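Local atomic coordinates of replication initiator A family protein (Staphylococcus aureus CA-347, PDB entry 4PT7), a protein that probably initiates replication of staphylococcal multiresistance plasmids by assembling on the plasmid origin through a winged-helix type of DNA-binding domain. Residues 16-24 with 37-45; 57-67 with 100-110. One frame throughout, in Å; residues are numbered along the deposited sequence.

Contact 1 of 2, residues 16-24 with 37-45; sequences FYQIPKVFF and KIAYAILRD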
loop_
_atom_site.group_PDB
_atom_site.type_symbol
_atom_site.label_atom_id
_atom_site.label_comp_id
_atom_site.label_asym_id
_atom_site.label_seq_id
_atom_site.Cartn_x
_atom_site.Cartn_y
_atom_site.Cartn_z
ATOM N N PHE B 16 -11.561 -16.050 9.850
ATOM C CA PHE B 16 -10.209 -15.824 9.362
ATOM C C PHE B 16 -10.054 -15.925 7.851
ATOM O O PHE B 16 -10.980 -16.293 7.129
ATOM C CB PHE B 16 -9.215 -16.836 9.986
ATOM C CG PHE B 16 -9.613 -17.363 11.349
ATOM C CD1 PHE B 16 -10.658 -18.270 11.476
ATOM C CD2 PHE B 16 -8.925 -16.972 12.502
ATOM C CE1 PHE B 16 -11.021 -18.788 12.730
ATOM C CE2 PHE B 16 -9.280 -17.482 13.764
ATOM C CZ PHE B 16 -10.333 -18.394 13.873
ATOM N N TYR B 17 -8.861 -15.571 7.392
ATOM C CA TYR B 17 -8.477 -15.700 6.002
ATOM C C TYR B 17 -7.525 -16.875 6.121
ATOM O O TYR B 17 -6.728 -16.935 7.056
ATOM C CB TYR B 17 -7.737 -14.457 5.511
ATOM C CG TYR B 17 -8.664 -13.295 5.262
ATOM C CD1 TYR B 17 -8.412 -12.051 5.836
ATOM C CD2 TYR B 17 -9.813 -13.445 4.474
ATOM C CE1 TYR B 17 -9.284 -10.980 5.635
ATOM C CE2 TYR B 17 -10.686 -12.390 4.269
ATOM C CZ TYR B 17 -10.417 -11.159 4.851
ATOM O OH TYR B 17 -11.270 -10.107 4.641
ATOM N N GLN B 18 -7.632 -17.817 5.192
ATOM C CA GLN B 18 -6.815 -19.027 5.221
ATOM C C GLN B 18 -5.722 -19.082 4.171
ATOM O O GLN B 18 -6.001 -19.044 2.966
ATOM C CB GLN B 18 -7.715 -20.267 5.057
ATOM C CG GLN B 18 -8.727 -20.455 6.161
ATOM C CD GLN B 18 -9.734 -21.564 5.857
ATOM O OE1 GLN B 18 -10.033 -22.396 6.716
ATOM N NE2 GLN B 18 -10.267 -21.571 4.635
ATOM N N ILE B 19 -4.481 -19.220 4.622
ATOM C CA ILE B 19 -3.361 -19.314 3.701
ATOM C C ILE B 19 -2.853 -20.747 3.685
ATOM O O ILE B 19 -2.583 -21.327 4.734
ATOM C CB ILE B 19 -2.195 -18.392 4.118
ATOM C CG1 ILE B 19 -2.684 -16.948 4.254
ATOM C CG2 ILE B 19 -1.082 -18.459 3.066
ATOM C CD1 ILE B 19 -1.647 -16.008 4.839
ATOM N N PRO B 20 -2.741 -21.345 2.490
ATOM C CA PRO B 20 -2.254 -22.722 2.368
ATOM C C PRO B 20 -0.861 -22.858 2.982
ATOM O O PRO B 20 0.034 -22.061 2.686
ATOM C CB PRO B 20 -2.233 -22.945 0.858
ATOM C CG PRO B 20 -3.381 -22.123 0.388
ATOM C CD PRO B 20 -3.238 -20.848 1.195
ATOM N N LYS B 21 -0.682 -23.870 3.828
ATOM C CA LYS B 21 0.602 -24.118 4.477
ATOM C C LYS B 21 1.694 -24.398 3.452
ATOM O O LYS B 21 2.867 -24.092 3.675
ATOM C CB LYS B 21 0.498 -25.304 5.448
ATOM C CG LYS B 21 -0.289 -25.015 6.728
ATOM C CD LYS B 21 -0.003 -26.082 7.796
ATOM C CE LYS B 21 -0.768 -25.798 9.069
ATOM N NZ LYS B 21 -0.487 -26.815 10.137
ATOM N N VAL B 22 1.304 -24.979 2.326
ATOM C CA VAL B 22 2.259 -25.286 1.274
ATOM C C VAL B 22 2.983 -24.007 0.812
ATOM O O VAL B 22 4.077 -24.080 0.261
ATOM C CB VAL B 22 1.545 -25.991 0.082
ATOM C CG1 VAL B 22 0.558 -25.047 -0.570
ATOM C CG2 VAL B 22 2.561 -26.509 -0.921
ATOM N N PHE B 23 2.390 -22.836 1.054
ATOM C CA PHE B 23 3.030 -21.578 0.651
ATOM C C PHE B 23 4.243 -21.278 1.528
ATOM O O PHE B 23 5.022 -20.373 1.229
ATOM C CB PHE B 23 2.049 -20.378 0.736
ATOM C CG PHE B 23 0.991 -20.361 -0.346
ATOM C CD1 PHE B 23 0.967 -21.344 -1.331
ATOM C CD2 PHE B 23 0.017 -19.367 -0.372
ATOM C CE1 PHE B 23 -0.019 -21.336 -2.329
ATOM C CE2 PHE B 23 -0.968 -19.347 -1.360
ATOM C CZ PHE B 23 -0.989 -20.332 -2.341
ATOM N N PHE B 24 4.405 -22.026 2.613
ATOM C CA PHE B 24 5.533 -21.785 3.504
ATOM C C PHE B 24 6.480 -22.978 3.595
ATOM O O PHE B 24 7.485 -22.926 4.293
ATOM C CB PHE B 24 5.046 -21.427 4.911
ATOM C CG PHE B 24 4.110 -20.255 4.955
ATOM C CD1 PHE B 24 2.739 -20.436 4.805
ATOM C CD2 PHE B 24 4.594 -18.967 5.173
ATOM C CE1 PHE B 24 1.859 -19.348 4.878
ATOM C CE2 PHE B 24 3.726 -17.875 5.245
ATOM C CZ PHE B 24 2.354 -18.068 5.099
ATOM N N LYS B 37 0.587 -14.005 -0.608
ATOM C CA LYS B 37 0.004 -15.090 0.170
ATOM C C LYS B 37 -1.286 -14.616 0.834
ATOM O O LYS B 37 -2.291 -15.315 0.835
ATOM C CB LYS B 37 1.001 -15.582 1.225
ATOM C CG LYS B 37 2.220 -16.270 0.617
ATOM C CD LYS B 37 3.250 -16.631 1.674
ATOM C CE LYS B 37 4.540 -17.083 1.001
ATOM N NZ LYS B 37 5.611 -17.382 1.976
ATOM N N ILE B 38 -1.253 -13.416 1.400
ATOM C CA ILE B 38 -2.423 -12.859 2.054
ATOM C C ILE B 38 -3.522 -12.566 1.027
ATOM O O ILE B 38 -4.673 -12.973 1.215
ATOM C CB ILE B 38 -2.025 -11.597 2.854
ATOM C CG1 ILE B 38 -1.213 -12.029 4.081
ATOM C CG2 ILE B 38 -3.253 -10.803 3.261
ATOM C CD1 ILE B 38 -0.582 -10.899 4.856
ATOM N N ALA B 39 -3.162 -11.897 -0.066
ATOM C CA ALA B 39 -4.130 -11.589 -1.112
ATOM C C ALA B 39 -4.812 -12.879 -1.576
ATOM O O ALA B 39 -6.025 -12.912 -1.774
ATOM C CB ALA B 39 -3.437 -10.916 -2.296
ATOM N N TYR B 40 -4.024 -13.937 -1.756
ATOM C CA TYR B 40 -4.567 -15.214 -2.204
ATOM C C TYR B 40 -5.639 -15.666 -1.215
ATOM O O TYR B 40 -6.734 -16.073 -1.614
ATOM C CB TYR B 40 -3.460 -16.270 -2.276
ATOM C CG TYR B 40 -3.955 -17.643 -2.679
ATOM C CD1 TYR B 40 -3.958 -18.050 -4.020
ATOM C CD2 TYR B 40 -4.462 -18.529 -1.719
ATOM C CE1 TYR B 40 -4.466 -19.304 -4.390
ATOM C CE2 TYR B 40 -4.963 -19.777 -2.079
ATOM C CZ TYR B 40 -4.967 -20.153 -3.411
ATOM O OH TYR B 40 -5.497 -21.364 -3.766
ATOM N N ALA B 41 -5.327 -15.570 0.077
ATOM C CA ALA B 41 -6.263 -15.996 1.110
ATOM C C ALA B 41 -7.537 -15.155 1.114
ATOM O O ALA B 41 -8.624 -15.668 1.362
ATOM C CB ALA B 41 -5.588 -15.957 2.475
ATOM N N ILE B 42 -7.408 -13.862 0.833
ATOM C CA ILE B 42 -8.573 -12.992 0.798
ATOM C C ILE B 42 -9.444 -13.331 -0.408
ATOM O O ILE B 42 -10.669 -13.392 -0.292
ATOM C CB ILE B 42 -8.168 -11.504 0.752
ATOM C CG1 ILE B 42 -7.424 -11.138 2.041
ATOM C CG2 ILE B 42 -9.405 -10.633 0.569
ATOM C CD1 ILE B 42 -7.067 -9.670 2.167
ATOM N N LEU B 43 -8.828 -13.565 -1.563
ATOM C CA LEU B 43 -9.616 -13.914 -2.741
ATOM C C LEU B 43 -10.300 -15.273 -2.542
ATOM O O LEU B 43 -11.397 -15.506 -3.054
ATOM C CB LEU B 43 -8.743 -13.938 -3.995
ATOM C CG LEU B 43 -8.211 -12.578 -4.465
ATOM C CD1 LEU B 43 -7.320 -12.762 -5.690
ATOM C CD2 LEU B 43 -9.370 -11.658 -4.799
ATOM N N ARG B 44 -9.650 -16.160 -1.788
ATOM C CA ARG B 44 -10.191 -17.488 -1.515
ATOM C C ARG B 44 -11.505 -17.343 -0.759
ATOM O O ARG B 44 -12.493 -18.014 -1.063
ATOM C CB ARG B 44 -9.194 -18.305 -0.680
ATOM C CG ARG B 44 -9.729 -19.641 -0.212
ATOM C CD ARG B 44 -8.718 -20.378 0.648
ATOM N NE ARG B 44 -8.549 -21.718 0.112
ATOM C CZ ARG B 44 -9.332 -22.747 0.401
ATOM N NH1 ARG B 44 -9.101 -23.918 -0.170
ATOM N NH2 ARG B 44 -10.302 -22.623 1.294
ATOM N N ASP B 45 -11.502 -16.454 0.226
ATOM C CA ASP B 45 -12.680 -16.190 1.030
ATOM C C ASP B 45 -13.763 -15.574 0.132
ATOM O O ASP B 45 -14.949 -15.752 0.374
ATOM C CB ASP B 45 -12.322 -15.225 2.160
ATOM C CG ASP B 45 -13.515 -14.867 3.024
ATOM O OD1 ASP B 45 -13.928 -15.700 3.856
ATOM O OD2 ASP B 45 -14.045 -13.745 2.861
HETATM O O HOH W 1 -13.976 -10.745 4.310
HETATM O O HOH W 2 -9.360 -17.593 3.103
#
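The Y17 ring lies flat over I42 on helix 34-52. I42 CG1 stands 3.8 Å from the centroid of the Y17 ring, almost exactly on the ring normal, while D45 CB meets the same ring at its edge, in plane. The ring reaches this place because its CG lies beside the backbone N (chi1 -76°). Its hydroxyl binds a water that donates a weak bond to D45 OD2.

Where the strand runs closest to the helix, the nearest CA atoms are those of I19 and A41. The small side chain of A41 lets the strand come close: A41 CB meets Q18 O at 3.2 Å and I19 CG1 at 3.5 Å. Further along, I19 CD1 meets I38 CG1. A second water ties the backbones together, accepting from Q18 N and donating to A41 O.

Past P20 the contact turns aromatic. F23 drives its edge into the face of Y40 in a T-shaped pair, centroids 5.0 Å apart and planes at 76°, with P20 CB over one face of the F23 ring and P20 CG 3.8 Å from Y40 CE2. K37, extended beyond CG, runs past F23 in the opposite direction and passes its CD off-centre over the F24 ring. Its ammonium bonds to the backbone, K37 NZ to F23 O at 3.1 Å, from above the carbonyl plane rather than along a lone pair.

Within the RepA N-terminal family region, strand 16-20 is thus laid across helix 34-52 and presents its edge to the second subunit, forming an intersubunit antiparallel sheet. There D45 and R44 form salt bridges with K21 and E14 of that subunit, and Y17 packs edge-to-face with its F24. Within the chain, the Y40 hydroxyl bonds to M111 O, and strand 107-110 lies against this helix.

Contact 2 of 2, residues 57-67 with 100-110; sequences DEDGNIYFVYS and RGLNKPNILYL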
loop_
_atom_site.group_PDB
_atom_site.type_symbol
_atom_site.label_atom_id
_atom_site.label_comp_id
_atom_site.label_asym_id
_atom_site.label_seq_id
_atom_site.Cartn_x
_atom_site.Cartn_y
_atom_site.Cartn_z
ATOM N N ASP B 57 -18.566 -20.802 -13.940
ATOM C CA ASP B 57 -18.256 -21.201 -15.301
ATOM C C ASP B 57 -19.198 -22.301 -15.786
ATOM O O ASP B 57 -19.921 -22.902 -14.993
ATOM C CB ASP B 57 -16.816 -21.698 -15.336
ATOM C CG ASP B 57 -16.218 -21.610 -16.691
ATOM O OD1 ASP B 57 -16.666 -20.743 -17.467
ATOM O OD2 ASP B 57 -15.293 -22.391 -16.972
ATOM N N GLU B 58 -19.185 -22.572 -17.087
ATOM C CA GLU B 58 -20.038 -23.615 -17.648
ATOM C C GLU B 58 -19.629 -24.996 -17.143
ATOM O O GLU B 58 -20.430 -25.928 -17.155
ATOM C CB GLU B 58 -19.981 -23.598 -19.181
ATOM C CG GLU B 58 -21.209 -23.001 -19.848
ATOM C CD GLU B 58 -21.326 -21.496 -19.642
ATOM O OE1 GLU B 58 -22.373 -20.929 -20.033
ATOM O OE2 GLU B 58 -20.379 -20.880 -19.099
ATOM N N ASP B 59 -18.382 -25.122 -16.697
ATOM C CA ASP B 59 -17.880 -26.392 -16.188
ATOM C C ASP B 59 -17.943 -26.442 -14.665
ATOM O O ASP B 59 -17.476 -27.398 -14.044
ATOM C CB ASP B 59 -16.443 -26.613 -16.652
ATOM C CG ASP B 59 -16.304 -26.554 -18.159
ATOM O OD1 ASP B 59 -16.501 -25.462 -18.730
ATOM O OD2 ASP B 59 -16.003 -27.600 -18.772
ATOM N N GLY B 60 -18.526 -25.407 -14.067
ATOM C CA GLY B 60 -18.641 -25.364 -12.622
ATOM C C GLY B 60 -17.489 -24.638 -11.948
ATOM O O GLY B 60 -17.402 -24.619 -10.717
ATOM N N ASN B 61 -16.601 -24.041 -12.738
ATOM C CA ASN B 61 -15.469 -23.316 -12.170
ATOM C C ASN B 61 -15.876 -21.931 -11.673
ATOM O O ASN B 61 -16.569 -21.193 -12.379
ATOM C CB ASN B 61 -14.347 -23.187 -13.201
ATOM C CG ASN B 61 -13.845 -24.534 -13.682
ATOM O OD1 ASN B 61 -13.734 -25.485 -12.905
ATOM N ND2 ASN B 61 -13.522 -24.618 -14.969
ATOM N N ILE B 62 -15.436 -21.589 -10.460
ATOM C CA ILE B 62 -15.744 -20.302 -9.845
ATOM C C ILE B 62 -14.728 -19.243 -10.274
ATOM O O ILE B 62 -13.519 -19.474 -10.216
ATOM C CB ILE B 62 -15.742 -20.413 -8.301
ATOM C CG1 ILE B 62 -16.643 -21.578 -7.863
ATOM C CG2 ILE B 62 -16.261 -19.120 -7.681
ATOM C CD1 ILE B 62 -16.502 -21.960 -6.392
ATOM N N TYR B 63 -15.219 -18.075 -10.682
ATOM C CA TYR B 63 -14.342 -17.003 -11.139
ATOM C C TYR B 63 -14.736 -15.634 -10.589
ATOM O O TYR B 63 -15.743 -15.490 -9.896
ATOM C CB TYR B 63 -14.331 -16.971 -12.675
ATOM C CG TYR B 63 -15.692 -16.713 -13.296
ATOM C CD1 TYR B 63 -16.215 -15.421 -13.372
ATOM C CD2 TYR B 63 -16.477 -17.766 -13.777
ATOM C CE1 TYR B 63 -17.477 -15.181 -13.907
ATOM C CE2 TYR B 63 -17.747 -17.536 -14.313
ATOM C CZ TYR B 63 -18.240 -16.240 -14.374
ATOM O OH TYR B 63 -19.497 -16.001 -14.893
ATOM N N PHE B 64 -13.917 -14.632 -10.893
ATOM C CA PHE B 64 -14.159 -13.261 -10.451
ATOM C C PHE B 64 -14.328 -12.344 -11.655
ATOM O O PHE B 64 -13.670 -12.532 -12.688
ATOM C CB PHE B 64 -12.990 -12.741 -9.611
ATOM C CG PHE B 64 -12.787 -13.482 -8.332
ATOM C CD1 PHE B 64 -11.606 -14.182 -8.098
ATOM C CD2 PHE B 64 -13.767 -13.466 -7.346
ATOM C CE1 PHE B 64 -11.407 -14.858 -6.893
ATOM C CE2 PHE B 64 -13.577 -14.137 -6.140
ATOM C CZ PHE B 64 -12.395 -14.833 -5.914
ATOM N N VAL B 65 -15.209 -11.358 -11.504
ATOM C CA VAL B 65 -15.480 -10.379 -12.549
ATOM C C VAL B 65 -15.352 -9.004 -11.908
ATOM O O VAL B 65 -16.123 -8.096 -12.204
ATOM C CB VAL B 65 -16.918 -10.509 -13.096
ATOM C CG1 VAL B 65 -17.035 -9.761 -14.407
ATOM C CG2 VAL B 65 -17.289 -11.960 -13.269
ATOM N N TYR B 66 -14.385 -8.859 -11.013
ATOM C CA TYR B 66 -14.188 -7.592 -10.321
ATOM C C TYR B 66 -13.306 -6.626 -11.117
ATOM O O TYR B 66 -12.332 -7.033 -11.761
ATOM C CB TYR B 66 -13.564 -7.844 -8.946
ATOM C CG TYR B 66 -14.490 -8.477 -7.922
ATOM C CD1 TYR B 66 -14.133 -9.657 -7.266
ATOM C CD2 TYR B 66 -15.681 -7.861 -7.554
ATOM C CE1 TYR B 66 -14.932 -10.200 -6.269
ATOM C CE2 TYR B 66 -16.495 -8.400 -6.548
ATOM C CZ TYR B 66 -16.108 -9.569 -5.912
ATOM O OH TYR B 66 -16.888 -10.098 -4.911
ATOM N N SER B 67 -13.657 -5.347 -11.078
ATOM C CA SER B 67 -12.867 -4.337 -11.777
ATOM C C SER B 67 -11.633 -4.064 -10.934
ATOM O O SER B 67 -11.573 -4.458 -9.764
ATOM C CB SER B 67 -13.665 -3.039 -11.954
ATOM O OG SER B 67 -14.053 -2.493 -10.705
ATOM N N ARG B 100 -10.749 -9.213 -21.497
ATOM C CA ARG B 100 -11.915 -8.980 -22.337
ATOM C C ARG B 100 -11.739 -7.648 -23.066
ATOM O O ARG B 100 -12.596 -7.231 -23.853
ATOM C CB ARG B 100 -13.181 -8.969 -21.473
ATOM C CG ARG B 100 -13.514 -10.330 -20.860
ATOM C CD ARG B 100 -14.264 -10.199 -19.546
ATOM N NE ARG B 100 -15.580 -9.583 -19.693
ATOM C CZ ARG B 100 -16.364 -9.255 -18.669
ATOM N NH1 ARG B 100 -15.961 -9.482 -17.427
ATOM N NH2 ARG B 100 -17.551 -8.703 -18.884
ATOM N N GLY B 101 -10.613 -6.989 -22.795
ATOM C CA GLY B 101 -10.316 -5.716 -23.428
ATOM C C GLY B 101 -11.288 -4.616 -23.051
ATOM O O GLY B 101 -12.207 -4.831 -22.256
ATOM N N LEU B 102 -11.083 -3.433 -23.625
ATOM C CA LEU B 102 -11.941 -2.279 -23.365
ATOM C C LEU B 102 -11.995 -1.952 -21.874
ATOM O O LEU B 102 -10.983 -2.040 -21.173
ATOM C CB LEU B 102 -13.355 -2.553 -23.885
ATOM C CG LEU B 102 -13.981 -1.471 -24.770
ATOM C CD1 LEU B 102 -14.103 -0.168 -23.994
ATOM C CD2 LEU B 102 -13.128 -1.281 -26.020
ATOM N N ASN B 103 -13.177 -1.569 -21.399
ATOM C CA ASN B 103 -13.360 -1.239 -19.993
ATOM C C ASN B 103 -14.018 -2.397 -19.241
ATOM O O ASN B 103 -14.402 -2.251 -18.080
ATOM C CB ASN B 103 -14.207 0.030 -19.853
ATOM C CG ASN B 103 -13.540 1.249 -20.467
ATOM O OD1 ASN B 103 -12.453 1.654 -20.051
ATOM N ND2 ASN B 103 -14.190 1.841 -21.464
ATOM N N LYS B 104 -14.149 -3.542 -19.909
ATOM C CA LYS B 104 -14.751 -4.723 -19.294
ATOM C C LYS B 104 -13.754 -5.456 -18.401
ATOM O O LYS B 104 -12.705 -5.903 -18.863
ATOM C CB LYS B 104 -15.284 -5.683 -20.366
ATOM C CG LYS B 104 -16.774 -5.533 -20.648
ATOM C CD LYS B 104 -17.299 -6.688 -21.491
ATOM C CE LYS B 104 -18.823 -6.701 -21.519
ATOM N NZ LYS B 104 -19.344 -7.926 -22.194
ATOM N N PRO B 105 -14.077 -5.589 -17.102
ATOM C CA PRO B 105 -13.235 -6.264 -16.110
ATOM C C PRO B 105 -12.727 -7.617 -16.593
ATOM O O PRO B 105 -13.475 -8.401 -17.173
ATOM C CB PRO B 105 -14.163 -6.403 -14.911
ATOM C CG PRO B 105 -15.007 -5.177 -15.012
ATOM C CD PRO B 105 -15.335 -5.129 -16.485
ATOM N N ASN B 106 -11.448 -7.885 -16.355
ATOM C CA ASN B 106 -10.864 -9.152 -16.765
ATOM C C ASN B 106 -11.445 -10.284 -15.924
ATOM O O ASN B 106 -11.851 -10.080 -14.783
ATOM C CB ASN B 106 -9.342 -9.117 -16.601
ATOM C CG ASN B 106 -8.687 -8.058 -17.468
ATOM O OD1 ASN B 106 -8.934 -7.989 -18.675
ATOM N ND2 ASN B 106 -7.846 -7.227 -16.856
ATOM N N ILE B 107 -11.497 -11.476 -16.501
ATOM C CA ILE B 107 -12.008 -12.640 -15.796
ATOM C C ILE B 107 -10.842 -13.275 -15.051
ATOM O O ILE B 107 -9.848 -13.653 -15.667
ATOM C CB ILE B 107 -12.579 -13.686 -16.770
ATOM C CG1 ILE B 107 -13.652 -13.048 -17.649
ATOM C CG2 ILE B 107 -13.179 -14.847 -15.993
ATOM C CD1 ILE B 107 -14.798 -12.464 -16.861
ATOM N N LEU B 108 -10.959 -13.373 -13.729
ATOM C CA LEU B 108 -9.913 -13.976 -12.905
ATOM C C LEU B 108 -10.373 -15.301 -12.301
ATOM O O LEU B 108 -11.458 -15.392 -11.712
ATOM C CB LEU B 108 -9.491 -13.034 -11.765
ATOM C CG LEU B 108 -8.475 -11.922 -12.052
ATOM C CD1 LEU B 108 -9.021 -10.996 -13.118
ATOM C CD2 LEU B 108 -8.187 -11.138 -10.770
ATOM N N TYR B 109 -9.539 -16.324 -12.454
ATOM C CA TYR B 109 -9.821 -17.644 -11.905
ATOM C C TYR B 109 -8.772 -17.950 -10.852
ATOM O O TYR B 109 -7.584 -18.079 -11.173
ATOM C CB TYR B 109 -9.733 -18.742 -12.970
ATOM C CG TYR B 109 -10.929 -18.862 -13.877
ATOM C CD1 TYR B 109 -10.965 -18.207 -15.103
ATOM C CD2 TYR B 109 -12.020 -19.659 -13.520
ATOM C CE1 TYR B 109 -12.059 -18.341 -15.958
ATOM C CE2 TYR B 109 -13.116 -19.799 -14.364
ATOM C CZ TYR B 109 -13.129 -19.139 -15.581
ATOM O OH TYR B 109 -14.213 -19.264 -16.419
ATOM N N LEU B 110 -9.198 -18.055 -9.598
ATOM C CA LEU B 110 -8.266 -18.391 -8.531
ATOM C C LEU B 110 -8.067 -19.896 -8.697
ATOM O O LEU B 110 -9.009 -20.602 -9.060
ATOM C CB LEU B 110 -8.885 -18.113 -7.165
ATOM C CG LEU B 110 -8.017 -17.420 -6.113
ATOM C CD1 LEU B 110 -8.388 -17.956 -4.735
ATOM C CD2 LEU B 110 -6.554 -17.647 -6.386
HETATM O O HOH W 3 -11.962 -17.647 -8.873
HETATM O O HOH W 4 -11.507 -21.289 -10.015
#
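F64 and L108 face each other as a single antiparallel hydrogen-bonded pair. F64 N donates to L108 O at 2.7 Å, and L108 N returns a bond to F64 O at 3.0 Å; the CA of I107 adds a C-H contact to F64 O. Two waters extend the link beyond the pair: one joins I62 O to L110 N, the other donates to both I62 O and L110 O. At the far end of the polar contacts D57 OD1 lies 3.1 Å from Y109 OH.

Among the aromatic groups, the backbone at Y63 places its CB over the face of Y109, 3.7 Å from the ring centroid. A chi1 of 61° swings the Y63 ring back alongside Y109, its edge leaning toward that face in an offset edge-to-face pair with planes 61° apart.

Apolar contacts join F64 CB to L108 CB, F64 CE1 to L110 CB, and S67 CB to P105 CG at 4.0 Å; V65 CG1 packs on I107 and P105, and Y63 CD1 on I107 CG2.

Strand 107-110 pairs on with strand 95-98 in a two-stranded hairpin, consistent with the wing of a winged-helix domain; F64 also packs on helix 34-52, and L108 on helix 68-74.

Overall arrangement
The two contacts follow in series along the chain, their centres about 20 Å apart, and meet on helix 34-52. Contact 1 sits about 4 Å from the centre of the chain, contact 2 about 16 Å from it, at the surface. L110 and F64 connect them: L110 CD2 comes 3.3 Å from Y40 CE1, L110 CD1 lies 3.7 Å from R44 N, and F64 CZ is 3.1 Å from L43 O. One side of the helix therefore carries the strand that joins the second subunit, another the hairpin region. A sulfate ion lies about 5 Å from the side chain of F24, in contact 1, and probably comes from the crystallisation liquor.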